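Local coordinates for protein inositol-3-phosphate synthase (PDB 1VKO) that is an NAD-binding enzyme of the myo-inositol-1-phosphate synthase family, with a Rossmann-type nucleotide-binding region, and is found as an assembly of four chains, at residues D218-H223 with R273-E278; D323-G328 with L442-L447; Y449-L454 with L481-P486. All coordinates share one frame; numbering follows the deposited sequence.

The three contacts follow one another along the chain, and none nests in or crosses another. Contact 1 comes first. It closes a loop between the start of helix 220-238 and the turn after helix 265-273, at the surface of the nucleotide-binding region. Contact 2 spans over a hundred residues. It brings the loop after strand 320-321, the last strand of the parallel sheet, to helix 440-458, beside NAD and pyrophosphate. Contact 3 closes the shortest loop, from the same helix to residues 481-486. Contacts 2 and 3 have centres 8 Å apart and touch, with a backbone hydrogen bond joining Asp323 to Ala485. Contact 1 is remote, its centre about 30 Å from either.

Contact 1 of 3, residues D218-H223 with R273-E278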
loop_
_atom_site.group_PDB
_atom_site.type_symbol
_atom_site.label_atom_id
_atom_site.label_comp_id
_atom_site.label_asym_id
_atom_site.label_seq_id
_atom_site.Cartn_x
_atom_site.Cartn_y
_atom_site.Cartn_z
ATOM N N ASP A 218 8.471 29.197 -41.299
ATOM C CA ASP A 218 7.259 29.382 -40.456
ATOM C C ASP A 218 5.966 29.403 -41.253
ATOM O O ASP A 218 4.935 29.816 -40.738
ATOM C CB ASP A 218 7.325 30.695 -39.682
ATOM C CG ASP A 218 8.612 30.837 -38.898
ATOM O OD1 ASP A 218 8.851 30.008 -37.971
ATOM O OD2 ASP A 218 9.439 31.753 -39.149
ATOM N N ASN A 219 6.044 29.001 -42.519
ATOM C CA ASN A 219 4.875 28.890 -43.374
ATOM C C ASN A 219 4.297 27.503 -43.160
ATOM O O ASN A 219 4.930 26.509 -43.535
ATOM C CB ASN A 219 5.275 29.092 -44.846
ATOM C CG ASN A 219 4.075 29.193 -45.799
ATOM O OD1 ASN A 219 3.119 28.401 -45.737
ATOM N ND2 ASN A 219 4.151 30.152 -46.722
ATOM N N LYS A 220 3.108 27.460 -42.570
ATOM C CA LYS A 220 2.456 26.219 -42.149
ATOM C C LYS A 220 1.905 25.419 -43.320
ATOM O O LYS A 220 1.722 24.187 -43.214
ATOM C CB LYS A 220 1.329 26.490 -41.108
ATOM C CG LYS A 220 1.844 27.199 -39.861
ATOM C CD LYS A 220 0.849 27.333 -38.692
ATOM C CE LYS A 220 1.527 27.980 -37.472
ATOM N NZ LYS A 220 0.660 27.903 -36.244
ATOM N N LEU A 221 1.616 26.112 -44.422
ATOM C CA LEU A 221 1.142 25.449 -45.647
ATOM C C LEU A 221 2.291 24.757 -46.371
ATOM O O LEU A 221 2.117 23.663 -46.927
ATOM C CB LEU A 221 0.410 26.412 -46.593
ATOM C CG LEU A 221 -0.001 25.818 -47.959
ATOM C CD1 LEU A 221 -1.175 24.832 -47.812
ATOM C CD2 LEU A 221 -0.353 26.918 -48.954
ATOM N N GLU A 222 3.472 25.366 -46.356
ATOM C CA GLU A 222 4.645 24.650 -46.836
ATOM C C GLU A 222 4.914 23.449 -45.959
ATOM O O GLU A 222 5.231 22.384 -46.468
ATOM C CB GLU A 222 5.850 25.532 -46.840
ATOM C CG GLU A 222 5.890 26.520 -47.983
ATOM C CD GLU A 222 7.310 26.736 -48.444
ATOM O OE1 GLU A 222 8.161 26.985 -47.545
ATOM O OE2 GLU A 222 7.565 26.623 -49.676
ATOM N N HIS A 223 4.716 23.596 -44.641
ATOM C CA HIS A 223 4.840 22.456 -43.738
ATOM C C HIS A 223 3.872 21.352 -44.085
ATOM O O HIS A 223 4.277 20.191 -44.184
ATOM C CB HIS A 223 4.743 22.866 -42.284
ATOM C CG HIS A 223 5.890 23.715 -41.849
ATOM N ND1 HIS A 223 5.793 24.649 -40.839
ATOM C CD2 HIS A 223 7.156 23.798 -42.319
ATOM C CE1 HIS A 223 6.949 25.277 -40.710
ATOM N NE2 HIS A 223 7.793 24.778 -41.595
ATOM N N ARG A 273 -3.662 28.114 -44.621
ATOM C CA ARG A 273 -3.260 28.955 -45.745
ATOM C C ARG A 273 -2.795 30.345 -45.272
ATOM O O ARG A 273 -1.752 30.803 -45.694
ATOM C CB ARG A 273 -4.394 29.071 -46.764
ATOM C CG ARG A 273 -3.925 29.208 -48.241
ATOM C CD ARG A 273 -5.022 29.735 -49.166
ATOM N NE ARG A 273 -5.564 30.946 -48.561
ATOM C CZ ARG A 273 -5.423 32.159 -49.056
ATOM N NH1 ARG A 273 -4.810 32.326 -50.223
ATOM N NH2 ARG A 273 -5.918 33.200 -48.393
ATOM N N VAL A 274 -3.553 30.976 -44.379
ATOM C CA VAL A 274 -3.243 32.328 -43.874
ATOM C C VAL A 274 -2.281 32.334 -42.663
ATOM O O VAL A 274 -2.082 33.364 -42.034
ATOM C CB VAL A 274 -4.534 33.128 -43.481
ATOM C CG1 VAL A 274 -5.507 33.224 -44.600
ATOM C CG2 VAL A 274 -5.199 32.521 -42.284
ATOM N N ASN A 275 -1.728 31.169 -42.326
ATOM C CA ASN A 275 -0.676 31.017 -41.310
ATOM C C ASN A 275 -1.078 31.374 -39.884
ATOM O O ASN A 275 -0.284 31.901 -39.098
ATOM C CB ASN A 275 0.579 31.783 -41.701
ATOM C CG ASN A 275 1.809 31.001 -41.440
ATOM O OD1 ASN A 275 1.953 29.887 -41.947
ATOM N ND2 ASN A 275 2.722 31.567 -40.655
ATOM N N GLU A 276 -2.311 31.033 -39.566
ATOM C CA GLU A 276 -2.902 31.246 -38.273
ATOM C C GLU A 276 -2.049 30.642 -37.157
ATOM O O GLU A 276 -1.361 29.642 -37.357
ATOM C CB GLU A 276 -4.292 30.601 -38.306
ATOM C CG GLU A 276 -5.116 30.753 -37.057
ATOM C CD GLU A 276 -5.299 32.200 -36.682
ATOM O OE1 GLU A 276 -5.857 32.968 -37.515
ATOM O OE2 GLU A 276 -4.862 32.547 -35.554
ATOM N N ASP A 277 -2.113 31.249 -35.976
ATOM C CA ASP A 277 -1.316 30.822 -34.844
ATOM C C ASP A 277 -1.846 29.589 -34.130
ATOM O O ASP A 277 -1.080 28.672 -33.893
ATOM C CB ASP A 277 -1.123 31.987 -33.858
ATOM C CG ASP A 277 0.223 32.667 -34.032
ATOM O OD1 ASP A 277 1.191 32.218 -33.392
ATOM O OD2 ASP A 277 0.420 33.641 -34.786
ATOM N N GLU A 278 -3.139 29.578 -33.777
ATOM C CA GLU A 278 -3.781 28.441 -33.111
ATOM C C GLU A 278 -4.004 27.283 -34.075
ATOM O O GLU A 278 -5.099 26.730 -34.160
ATOM C CB GLU A 278 -5.126 28.843 -32.454
ATOM C CG GLU A 278 -5.036 29.590 -31.119
ATOM C CD GLU A 278 -4.242 28.843 -30.049
ATOM O OE1 GLU A 278 -4.681 27.782 -29.581
ATOM O OE2 GLU A 278 -3.171 29.336 -29.644
#
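Asn275 and Lys220 join the N-terminal end of helix 220-238 to the loop that follows helix 265-273, in the nucleotide-binding region. The amide of Asn275 bridges two backbone groups just ahead of the helix and in its first turn. Its OD1 accepts from Lys220 N at 2.8 Å. This bond is nearly straight, 172° at the hydrogen, and lies in the carbonyl plane of the amide. Its ND2 gives to Asp218 O, also at 2.8 Å, and that oxygen lies close to the amide plane of Asn275. The two bonds together fix the rotation of the amide. Lys220 crosses Asn275 at about a right angle, and its CG passes 3.4 Å from Asn275 OD1. The lysine chain is extended beyond CG, which carries NZ across to the loop after helix 265-273. There NZ gives to a lone pair of Glu276 O at 2.9 Å, and also to Val279 O just beyond the segment. Asn219 is the N-cap: its OD1 takes Glu222 N at 3.1 Å and, weakly, Leu221 N. At one end Leu221 CD2 rests 4.3 Å from Arg273 CG; the guanidinium of Arg273 pairs with Glu270. The start of the helix is thus satisfied by two asparagines. Asn219 caps its first turn from within, while Asn275 brings an oxygen from that loop, and the buried lysine has its amine held by main-chain carbonyls.

Contact 2 of 3, residues D323-G328 with L442-L447. With NAD (nicotinamide-adenine-dinucleotide), chain G; POP (pyrophosphate 2-), chain H.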
loop_
_atom_site.group_PDB
_atom_site.type_symbol
_atom_site.label_atom_id
_atom_site.label_comp_id
_atom_site.label_asym_id
_atom_site.label_seq_id
_atom_site.Cartn_x
_atom_site.Cartn_y
_atom_site.Cartn_z
ATOM N N ASP A 323 -8.830 9.910 -27.786
ATOM C CA ASP A 323 -7.523 10.473 -27.593
ATOM C C ASP A 323 -6.891 9.824 -26.378
ATOM O O ASP A 323 -7.571 9.616 -25.353
ATOM C CB ASP A 323 -7.662 11.960 -27.281
ATOM C CG ASP A 323 -8.284 12.743 -28.391
ATOM O OD1 ASP A 323 -8.040 12.463 -29.615
ATOM O OD2 ASP A 323 -8.993 13.731 -28.141
ATOM N N ASP A 324 -5.594 9.534 -26.485
ATOM C CA ASP A 324 -4.704 9.312 -25.331
ATOM C C ASP A 324 -4.709 7.853 -24.874
ATOM O O ASP A 324 -5.741 7.355 -24.369
ATOM C CB ASP A 324 -5.063 10.276 -24.192
ATOM C CG ASP A 324 -3.933 10.479 -23.184
ATOM O OD1 ASP A 324 -2.748 10.218 -23.501
ATOM O OD2 ASP A 324 -4.150 10.948 -22.045
ATOM N N PHE A 325 -3.555 7.182 -25.040
ATOM C CA PHE A 325 -3.413 5.783 -24.686
ATOM C C PHE A 325 -3.944 5.550 -23.329
ATOM O O PHE A 325 -3.689 6.321 -22.381
ATOM C CB PHE A 325 -1.950 5.311 -24.679
ATOM C CG PHE A 325 -1.209 5.518 -25.980
ATOM C CD1 PHE A 325 -1.716 5.037 -27.182
ATOM C CD2 PHE A 325 0.022 6.162 -25.997
ATOM C CE1 PHE A 325 -0.994 5.223 -28.389
ATOM C CE2 PHE A 325 0.733 6.341 -27.212
ATOM C CZ PHE A 325 0.202 5.872 -28.372
ATOM N N LYS A 326 -4.694 4.470 -23.222
ATOM C CA LYS A 326 -5.166 4.035 -21.943
ATOM C C LYS A 326 -4.358 2.836 -21.522
ATOM O O LYS A 326 -4.736 1.679 -21.777
ATOM C CB LYS A 326 -6.631 3.711 -22.045
ATOM C CG LYS A 326 -7.219 3.404 -20.754
ATOM C CD LYS A 326 -8.315 2.402 -20.985
ATOM C CE LYS A 326 -9.610 3.070 -21.294
ATOM N NZ LYS A 326 -10.708 2.073 -21.318
ATOM N N SER A 327 -3.226 3.118 -20.888
ATOM C CA SER A 327 -2.207 2.096 -20.681
ATOM C C SER A 327 -2.190 1.454 -19.264
ATOM O O SER A 327 -2.007 0.223 -19.141
ATOM C CB SER A 327 -0.824 2.655 -21.057
ATOM O OG SER A 327 -0.499 3.837 -20.322
ATOM N N GLY A 328 -2.374 2.272 -18.215
ATOM C CA GLY A 328 -2.062 1.834 -16.863
ATOM C C GLY A 328 -3.107 2.141 -15.813
ATOM O O GLY A 328 -4.058 1.379 -15.634
ATOM N N LEU A 442 6.284 -0.235 -22.134
ATOM C CA LEU A 442 5.883 -1.638 -22.262
ATOM C C LEU A 442 4.351 -1.772 -22.183
ATOM O O LEU A 442 3.762 -2.703 -22.725
ATOM C CB LEU A 442 6.606 -2.508 -21.219
ATOM C CG LEU A 442 8.139 -2.696 -21.361
ATOM C CD1 LEU A 442 8.695 -3.558 -20.221
ATOM C CD2 LEU A 442 8.576 -3.285 -22.725
ATOM N N LEU A 443 3.703 -0.825 -21.531
ATOM C CA LEU A 443 2.261 -0.784 -21.564
ATOM C C LEU A 443 1.765 -0.172 -22.883
ATOM O O LEU A 443 0.854 -0.728 -23.503
ATOM C CB LEU A 443 1.696 -0.078 -20.316
ATOM C CG LEU A 443 1.601 -0.932 -19.033
ATOM C CD1 LEU A 443 1.321 -0.106 -17.771
ATOM C CD2 LEU A 443 0.559 -2.044 -19.161
ATOM N N ALA A 444 2.393 0.928 -23.322
ATOM C CA ALA A 444 1.937 1.761 -24.466
ATOM C C ALA A 444 2.075 1.170 -25.856
ATOM O O ALA A 444 1.124 1.272 -26.648
ATOM C CB ALA A 444 2.631 3.084 -24.448
ATOM N N SER A 445 3.269 0.619 -26.166
ATOM C CA SER A 445 3.588 0.062 -27.498
ATOM C C SER A 445 2.588 -0.963 -27.963
ATOM O O SER A 445 1.997 -0.763 -28.989
ATOM C CB SER A 445 4.990 -0.576 -27.558
ATOM O OG SER A 445 5.944 0.225 -26.902
ATOM N N PRO A 446 2.339 -2.038 -27.224
ATOM C CA PRO A 446 1.348 -2.993 -27.686
ATOM C C PRO A 446 0.049 -2.288 -28.123
ATOM O O PRO A 446 -0.604 -2.764 -29.070
ATOM C CB PRO A 446 1.091 -3.887 -26.458
ATOM C CG PRO A 446 1.827 -3.277 -25.332
ATOM C CD PRO A 446 2.885 -2.410 -25.906
ATOM N N LEU A 447 -0.294 -1.160 -27.474
ATOM C CA LEU A 447 -1.520 -0.414 -27.776
ATOM C C LEU A 447 -1.358 0.339 -29.079
ATOM O O LEU A 447 -2.319 0.602 -29.800
ATOM C CB LEU A 447 -1.867 0.569 -26.651
ATOM C CG LEU A 447 -2.720 0.166 -25.438
ATOM C CD1 LEU A 447 -2.300 -1.135 -24.807
ATOM C CD2 LEU A 447 -2.697 1.271 -24.391
HETATM P PA NAD G . 8.855 10.570 -25.241
HETATM O O1A NAD G . 9.382 11.869 -24.859
HETATM O O2A NAD G . 9.857 9.541 -24.916
HETATM O O5B NAD G . 8.483 10.645 -26.781
HETATM C C5B NAD G . 8.231 11.877 -27.387
HETATM C C4B NAD G . 9.084 11.950 -28.640
HETATM O O4B NAD G . 8.426 12.776 -29.575
HETATM C C3B NAD G . 10.427 12.572 -28.384
HETATM O O3B NAD G . 11.306 11.869 -29.249
HETATM C C2B NAD G . 10.345 13.972 -28.923
HETATM O O2B NAD G . 11.576 14.166 -29.616
HETATM C C1B NAD G . 9.236 13.847 -29.963
HETATM N N9A NAD G . 8.454 15.046 -30.359
HETATM C C8A NAD G . 8.018 16.099 -29.614
HETATM N N7A NAD G . 7.363 16.954 -30.431
HETATM C C5A NAD G . 7.360 16.491 -31.695
HETATM C C6A NAD G . 6.870 16.981 -32.918
HETATM N N6A NAD G . 6.274 18.177 -33.053
HETATM N N1A NAD G . 7.075 16.240 -34.053
HETATM C C2A NAD G . 7.768 15.065 -34.003
HETATM N N3A NAD G . 8.269 14.633 -32.818
HETATM C C4A NAD G . 8.072 15.308 -31.666
HETATM O O3 NAD G . 7.427 10.261 -24.537
HETATM P PN NAD G . 6.753 8.827 -24.696
HETATM O O1N NAD G . 7.279 8.234 -25.953
HETATM O O2N NAD G . 6.943 8.111 -23.432
HETATM O O5D NAD G . 5.188 9.106 -25.021
HETATM C C5D NAD G . 4.805 10.053 -26.003
HETATM C C4D NAD G . 3.370 10.589 -25.840
HETATM O O4D NAD G . 2.472 9.529 -25.619
HETATM C C3D NAD G . 3.191 11.562 -24.669
HETATM O O3D NAD G . 2.343 12.600 -25.077
HETATM C C2D NAD G . 2.384 10.767 -23.675
HETATM O O2D NAD G . 1.506 11.525 -22.858
HETATM C C1D NAD G . 1.574 9.894 -24.594
HETATM N N1N NAD G . 1.070 8.809 -23.760
HETATM C C2N NAD G . 1.941 7.953 -23.162
HETATM C C3N NAD G . 1.441 6.955 -22.355
HETATM C C7N NAD G . 2.373 5.844 -22.049
HETATM O O7N NAD G . 3.693 6.011 -22.533
HETATM N N7N NAD G . 1.939 4.768 -21.380
HETATM C C4N NAD G . 0.055 6.801 -22.159
HETATM C C5N NAD G . -0.808 7.692 -22.759
HETATM C C6N NAD G . -0.286 8.715 -23.565
HETATM P P1 POP H . -2.527 5.635 -17.524
HETATM O O1 POP H . -3.359 4.506 -18.115
HETATM O O2 POP H . -1.419 5.063 -16.671
HETATM O O3 POP H . -3.415 6.508 -16.651
HETATM O O POP H . -1.838 6.481 -18.738
HETATM P P2 POP H . -0.850 7.772 -18.595
HETATM O O4 POP H . 0.584 7.286 -18.785
HETATM O O5 POP H . -1.241 8.795 -19.654
HETATM O O6 POP H . -0.878 8.496 -17.245
#
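Leu443 and Ser327 make the closest backbone approach between helix 440-458 and the loop that leads into helix 329-342. Leu443 turns its side chain toward that loop. Its CB meets Ser327 CB at 3.8 Å, and both methyls lie by the carbonyl oxygen of Ser327, CD2 at 3.4 Å. CD1 also reaches the CA of Gly328, the N-cap residue of helix 329-342. The same leucine packs on Gln430 of a second subunit. Ala444 comes next. Its methyl lies 4.3 Å from Phe325 CD2 and 3.6 Å from NAD N7N, so it borders both the phenyl ring and the nicotinamide amide. At Pro446 the helix is kinked, because the proline N makes no bond to the turn before. Leu447 follows and again points at the loop. Its CD2 touches Lys326 O at 3.3 Å, Ser327 CA and Phe325 CB. The loop also meets the ligands. Ser327 OG sits between its own backbone N and carbonyl carbon (chi1 57°), where it accepts a hydrogen bond from NAD N7N at 2.8 Å. Phe325 lies against the nicotinamide ring, its CB 3.3 Å from NAD C5N. Gly328 N is modelled implausibly close to a pyrophosphate oxygen, so the length of that bond is doubtful. The loop is thus a shared wall of the NAD pocket: carbons of Phe325 and Ser327 meet both helix methyls and the nicotinamide, two carbonyl oxygens lie against leucine methyls, and Ser327 OG accepts from the nicotinamide amide.

Contact 3 of 3, residues Y449-L454 with L481-P486; sequences YDLAIL and LLLKAP. With POP (pyrophosphate 2-), chain H.
Leu482 fits against Asp450 and Leu451, neighbours in helix 440-458, and Leu454 one turn on. Leu451 and Leu482 run past each other in opposite directions. The CD2 methyl of Leu451 comes to 3.7 Å from Leu482 CB, beside the stem of that side chain rather than its end. The same methyl also rests on Leu483, whose side chain Leu451 crosses at a slant, with Leu483 CG at 4.0 Å and both Leu483 methyls about as near. Leu454 is one turn further along the helix and meets the other end of Leu482, at a slant. Here two methyls touch, Leu454 CD1 and Leu482 CD2, at 3.7 Å. Leu482 CG is anti to its carbonyl carbon (chi1 -72°), which sends the branch toward the helix. Asp450 adds its CB, 4.1 Å from Leu482 CG, and its carboxylate is held by Ser119 OG, Thr121 OG1 and Val120 N. Leu451 also packs on Phe325, and Leu454 on Leu505 of helix 498-513. The chain of Lys484 bends at its last torsion (chi4 72°), bringing NZ to two pyrophosphate oxygens, O5 at 2.6 Å and O at 2.9 Å. NZ is also hydrogen-bonded to Phe325 O. Across the interface only carbon meets carbon, so its hold is apolar. The leucines seat the 481-486 loop on the central helix, and two residues after Leu482 the same loop delivers an amine to the pyrophosphate site.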
loop_
_atom_site.group_PDB
_atom_site.type_symbol
_atom_site.label_atom_id
_atom_site.label_comp_id
_atom_site.label_asym_id
_atom_site.label_seq_id
_atom_site.Cartn_x
_atom_site.Cartn_y
_atom_site.Cartn_z
ATOM N N TYR A 449 0.319 -1.050 -31.443
ATOM C CA TYR A 449 0.089 -2.105 -32.428
ATOM C C TYR A 449 -1.402 -2.361 -32.548
ATOM O O TYR A 449 -1.879 -2.531 -33.640
ATOM C CB TYR A 449 0.806 -3.425 -32.139
ATOM C CG TYR A 449 2.266 -3.359 -31.856
ATOM C CD1 TYR A 449 3.105 -2.509 -32.551
ATOM C CD2 TYR A 449 2.816 -4.179 -30.880
ATOM C CE1 TYR A 449 4.480 -2.481 -32.285
ATOM C CE2 TYR A 449 4.173 -4.167 -30.603
ATOM C CZ TYR A 449 4.985 -3.325 -31.305
ATOM O OH TYR A 449 6.301 -3.275 -30.967
ATOM N N ASP A 450 -2.154 -2.327 -31.447
ATOM C CA ASP A 450 -3.581 -2.598 -31.551
ATOM C C ASP A 450 -4.344 -1.525 -32.305
ATOM O O ASP A 450 -5.273 -1.842 -33.086
ATOM C CB ASP A 450 -4.228 -2.778 -30.194
ATOM C CG ASP A 450 -3.689 -3.986 -29.422
ATOM O OD1 ASP A 450 -3.466 -5.053 -30.049
ATOM O OD2 ASP A 450 -3.492 -3.954 -28.175
ATOM N N LEU A 451 -4.007 -0.255 -32.063
ATOM C CA LEU A 451 -4.735 0.832 -32.744
ATOM C C LEU A 451 -4.522 0.712 -34.269
ATOM O O LEU A 451 -5.469 0.722 -35.063
ATOM C CB LEU A 451 -4.314 2.204 -32.215
ATOM C CG LEU A 451 -4.694 2.573 -30.770
ATOM C CD1 LEU A 451 -3.668 3.548 -30.218
ATOM C CD2 LEU A 451 -6.103 3.152 -30.659
ATOM N N ALA A 452 -3.272 0.567 -34.679
ATOM C CA ALA A 452 -2.992 0.426 -36.088
ATOM C C ALA A 452 -3.825 -0.753 -36.616
ATOM O O ALA A 452 -4.460 -0.652 -37.678
ATOM C CB ALA A 452 -1.490 0.205 -36.319
ATOM N N ILE A 453 -3.861 -1.844 -35.850
ATOM C CA ILE A 453 -4.310 -3.124 -36.382
ATOM C C ILE A 453 -5.832 -3.120 -36.522
ATOM O O ILE A 453 -6.388 -3.558 -37.529
ATOM C CB ILE A 453 -3.725 -4.291 -35.544
ATOM C CG1 ILE A 453 -2.248 -4.500 -35.930
ATOM C CG2 ILE A 453 -4.522 -5.593 -35.714
ATOM C CD1 ILE A 453 -1.501 -5.478 -35.062
ATOM N N LEU A 454 -6.513 -2.579 -35.536
ATOM C CA LEU A 454 -7.951 -2.476 -35.632
ATOM C C LEU A 454 -8.378 -1.481 -36.701
ATOM O O LEU A 454 -9.473 -1.614 -37.265
ATOM C CB LEU A 454 -8.533 -2.091 -34.270
ATOM C CG LEU A 454 -8.318 -3.192 -33.253
ATOM C CD1 LEU A 454 -8.475 -2.663 -31.872
ATOM C CD2 LEU A 454 -9.210 -4.443 -33.509
ATOM N N LEU A 481 -11.411 1.127 -26.243
ATOM C CA LEU A 481 -10.787 0.308 -25.198
ATOM C C LEU A 481 -9.331 0.622 -25.050
ATOM O O LEU A 481 -8.759 0.388 -23.989
ATOM C CB LEU A 481 -11.003 -1.207 -25.404
ATOM C CG LEU A 481 -10.298 -2.003 -26.493
ATOM C CD1 LEU A 481 -10.409 -3.536 -26.209
ATOM C CD2 LEU A 481 -10.945 -1.629 -27.802
ATOM N N LEU A 482 -8.743 1.159 -26.115
ATOM C CA LEU A 482 -7.340 1.503 -26.106
ATOM C C LEU A 482 -7.085 2.946 -25.661
ATOM O O LEU A 482 -5.930 3.352 -25.503
ATOM C CB LEU A 482 -6.710 1.255 -27.499
ATOM C CG LEU A 482 -6.476 -0.181 -27.994
ATOM C CD1 LEU A 482 -6.368 -1.152 -26.846
ATOM C CD2 LEU A 482 -7.541 -0.640 -28.944
ATOM N N LEU A 483 -8.157 3.716 -25.453
ATOM C CA LEU A 483 -8.013 5.168 -25.334
ATOM C C LEU A 483 -8.731 5.728 -24.118
ATOM O O LEU A 483 -9.797 5.224 -23.756
ATOM C CB LEU A 483 -8.512 5.842 -26.619
ATOM C CG LEU A 483 -7.735 5.529 -27.913
ATOM C CD1 LEU A 483 -8.556 5.962 -29.117
ATOM C CD2 LEU A 483 -6.288 6.107 -27.950
ATOM N N LYS A 484 -8.147 6.775 -23.522
ATOM C CA LYS A 484 -8.591 7.337 -22.255
ATOM C C LYS A 484 -9.764 8.239 -22.427
ATOM O O LYS A 484 -10.674 8.239 -21.587
ATOM C CB LYS A 484 -7.527 8.210 -21.636
ATOM C CG LYS A 484 -6.608 7.503 -20.722
ATOM C CD LYS A 484 -5.912 8.533 -19.834
ATOM C CE LYS A 484 -4.590 7.961 -19.381
ATOM N NZ LYS A 484 -3.578 7.914 -20.490
ATOM N N ALA A 485 -9.699 9.014 -23.517
ATOM C CA ALA A 485 -10.610 10.113 -23.796
ATOM C C ALA A 485 -11.140 9.946 -25.203
ATOM O O ALA A 485 -10.794 10.697 -26.135
ATOM C CB ALA A 485 -9.900 11.435 -23.635
ATOM N N PRO A 486 -12.007 8.961 -25.360
ATOM C CA PRO A 486 -12.410 8.555 -26.703
ATOM C C PRO A 486 -13.241 9.654 -27.409
ATOM O O PRO A 486 -14.137 10.289 -26.810
ATOM C CB PRO A 486 -13.181 7.245 -26.485
ATOM C CG PRO A 486 -13.381 7.100 -24.993
ATOM C CD PRO A 486 -12.690 8.202 -24.296
HETATM P P1 POP H . -2.527 5.635 -17.524
HETATM O O1 POP H . -3.359 4.506 -18.115
HETATM O O2 POP H . -1.419 5.063 -16.671
HETATM O O3 POP H . -3.415 6.508 -16.651
HETATM O O POP H . -1.838 6.481 -18.738
HETATM P P2 POP H . -0.850 7.772 -18.595
HETATM O O4 POP H . 0.584 7.286 -18.785
HETATM O O5 POP H . -1.241 8.795 -19.654
HETATM O O6 POP H . -0.878 8.496 -17.245
#